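Aminoacyl-histidine dipeptidase (Vibrio alginolyticus, PDB 3MRU) probably hydrolyses dipeptides, including aminoacyl-histidine substrates such as carnosine, as a zinc-dependent metallopeptidase of the M20C family. Local coordinates at residues G74-A79 against G162-D167. Residues are numbered along the deposited sequence; the frame is centred on the assembly and turned at random.
Sequences GVVLQA and GWLKGD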
loop_
_atom_site.group_PDB
_atom_site.type_symbol
_atom_site.label_atom_id
_atom_site.label_comp_id
_atom_site.label_asym_id
_atom_site.label_seq_id
_atom_site.Cartn_x
_atom_site.Cartn_y
_atom_site.Cartn_z
ATOM N N GLY A 74 -0.702 28.923 6.545
ATOM C CA GLY A 74 -1.101 27.731 7.270
ATOM C C GLY A 74 -0.510 26.441 6.737
ATOM O O GLY A 74 -0.691 26.094 5.571
ATOM N N VAL A 75 0.198 25.725 7.604
ATOM C CA VAL A 75 0.813 24.458 7.234
ATOM C C VAL A 75 0.543 23.416 8.311
ATOM O O VAL A 75 0.349 23.758 9.476
ATOM C CB VAL A 75 2.333 24.602 7.038
ATOM C CG1 VAL A 75 2.954 23.255 6.702
ATOM C CG2 VAL A 75 2.633 25.621 5.949
ATOM N N VAL A 76 0.527 22.147 7.918
ATOM C CA VAL A 76 0.282 21.062 8.857
ATOM C C VAL A 76 1.346 19.991 8.725
ATOM O O VAL A 76 1.355 19.243 7.756
ATOM C CB VAL A 76 -1.095 20.405 8.642
ATOM C CG1 VAL A 76 -1.517 19.615 9.882
ATOM C CG2 VAL A 76 -2.153 21.440 8.301
ATOM N N LEU A 77 2.242 19.926 9.706
ATOM C CA LEU A 77 3.249 18.861 9.799
ATOM C C LEU A 77 2.630 17.609 10.410
ATOM O O LEU A 77 1.892 17.690 11.404
ATOM C CB LEU A 77 4.445 19.323 10.624
ATOM C CG LEU A 77 5.069 20.638 10.146
ATOM C CD1 LEU A 77 6.102 21.165 11.125
ATOM C CD2 LEU A 77 5.694 20.428 8.816
ATOM N N GLN A 78 2.908 16.452 9.818
ATOM C CA GLN A 78 2.194 15.258 10.237
ATOM C C GLN A 78 3.026 14.014 10.233
ATOM O O GLN A 78 3.831 13.760 9.339
ATOM C CB GLN A 78 0.934 15.051 9.397
ATOM C CG GLN A 78 -0.005 13.935 9.881
ATOM C CD GLN A 78 0.226 12.625 9.179
ATOM O OE1 GLN A 78 -0.010 11.569 9.749
ATOM N NE2 GLN A 78 0.671 12.680 7.927
ATOM N N ALA A 79 2.804 13.248 11.279
ATOM C CA ALA A 79 3.454 11.975 11.491
ATOM C C ALA A 79 2.459 11.147 12.293
ATOM O O ALA A 79 1.408 11.664 12.718
ATOM C CB ALA A 79 4.756 12.161 12.269
ATOM N N GLY A 162 -12.440 21.227 10.055
ATOM C CA GLY A 162 -12.755 22.220 11.065
ATOM C C GLY A 162 -11.794 22.087 12.228
ATOM O O GLY A 162 -11.978 22.703 13.279
ATOM N N TRP A 163 -10.765 21.273 12.031
ATOM C CA TRP A 163 -9.765 21.037 13.057
ATOM C C TRP A 163 -8.458 21.569 12.554
ATOM O O TRP A 163 -7.541 21.800 13.339
ATOM C CB TRP A 163 -9.604 19.538 13.331
ATOM C CG TRP A 163 -10.759 18.994 14.100
ATOM C CD1 TRP A 163 -11.946 18.578 13.588
ATOM C CD2 TRP A 163 -10.859 18.845 15.523
ATOM N NE1 TRP A 163 -12.782 18.169 14.597
ATOM C CE2 TRP A 163 -12.142 18.318 15.797
ATOM C CE3 TRP A 163 -9.994 19.103 16.594
ATOM C CZ2 TRP A 163 -12.583 18.033 17.104
ATOM C CZ3 TRP A 163 -10.438 18.813 17.899
ATOM C CH2 TRP A 163 -11.720 18.283 18.134
ATOM N N LEU A 164 -8.384 21.795 11.245
ATOM C CA LEU A 164 -7.201 22.391 10.658
ATOM C C LEU A 164 -7.626 23.573 9.801
ATOM O O LEU A 164 -8.790 23.644 9.352
ATOM C CB LEU A 164 -6.401 21.407 9.812
ATOM C CG LEU A 164 -6.388 19.952 10.278
ATOM C CD1 LEU A 164 -5.631 19.097 9.268
ATOM C CD2 LEU A 164 -5.755 19.830 11.641
ATOM N N LYS A 165 -6.689 24.518 9.620
ATOM C CA LYS A 165 -6.702 25.397 8.452
ATOM C C LYS A 165 -5.355 25.230 7.738
ATOM O O LYS A 165 -4.466 24.513 8.222
ATOM C CB LYS A 165 -6.730 26.876 8.848
ATOM C CG LYS A 165 -7.174 27.795 7.698
ATOM C CD LYS A 165 -8.315 27.171 6.860
ATOM C CE LYS A 165 -8.855 28.163 5.837
ATOM N NZ LYS A 165 -10.305 27.936 5.566
ATOM N N GLY A 166 -5.210 25.891 6.595
ATOM C CA GLY A 166 -3.984 25.817 5.822
ATOM C C GLY A 166 -4.222 24.719 4.805
ATOM O O GLY A 166 -4.399 23.555 5.164
ATOM N N ASP A 167 -4.229 25.091 3.530
ATOM C CA ASP A 167 -4.448 24.133 2.452
ATOM C C ASP A 167 -3.280 23.192 2.182
ATOM O O ASP A 167 -3.309 22.407 1.236
ATOM C CB ASP A 167 -5.028 24.835 1.222
ATOM C CG ASP A 167 -6.140 25.802 1.572
ATOM O OD1 ASP A 167 -6.891 26.205 0.659
ATOM O OD2 ASP A 167 -6.264 26.160 2.762
#
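Val-76 of strand 75-80 meets Leu-164 of the loop that leads into strand 168-171, on one face of the mixed sheet of the M20 metallopeptidase catalytic domain. The strand is an inner one, lying between the parallel strands 141-146 and 168-171, and the loop passes across one face of the sheet. The evidence for how the side chains meet is in their methyl groups: Val-76 CG1 lies 4.2 Å from Leu-164 CD1, the one apolar side-chain pair across the two segments, and the two side chains cross at about a right angle. Both CB atoms point toward the opposite segment. The two Val-76 branches divide the work. CG1, anti to the backbone N (chi1 -161°), takes the leucine methyl, while CG2, anti to the carbonyl carbon, turns to the loop backbone and lies 3.8 Å from Lys-165 O. Leu-164 also leans on Glu-142 and Leu-144 of strand 141-146, and Val-76 on Leu-169 of strand 168-171. Lys-165 N also hydrogen-bonds Glu-142 OE2 of strand 141-146.

Just before the strand, the two segments approach through glycines, with Gly-74 CA and Gly-166 CA 3.8 Å apart. Neither Gly-74 nor Gly-166 has a side chain, and the two backbones run close there. Between them lies a weak CA-H...O contact, bent to 121° at the hydrogen, in which Gly-166 CA lies 3.3 Å from Gly-74 O.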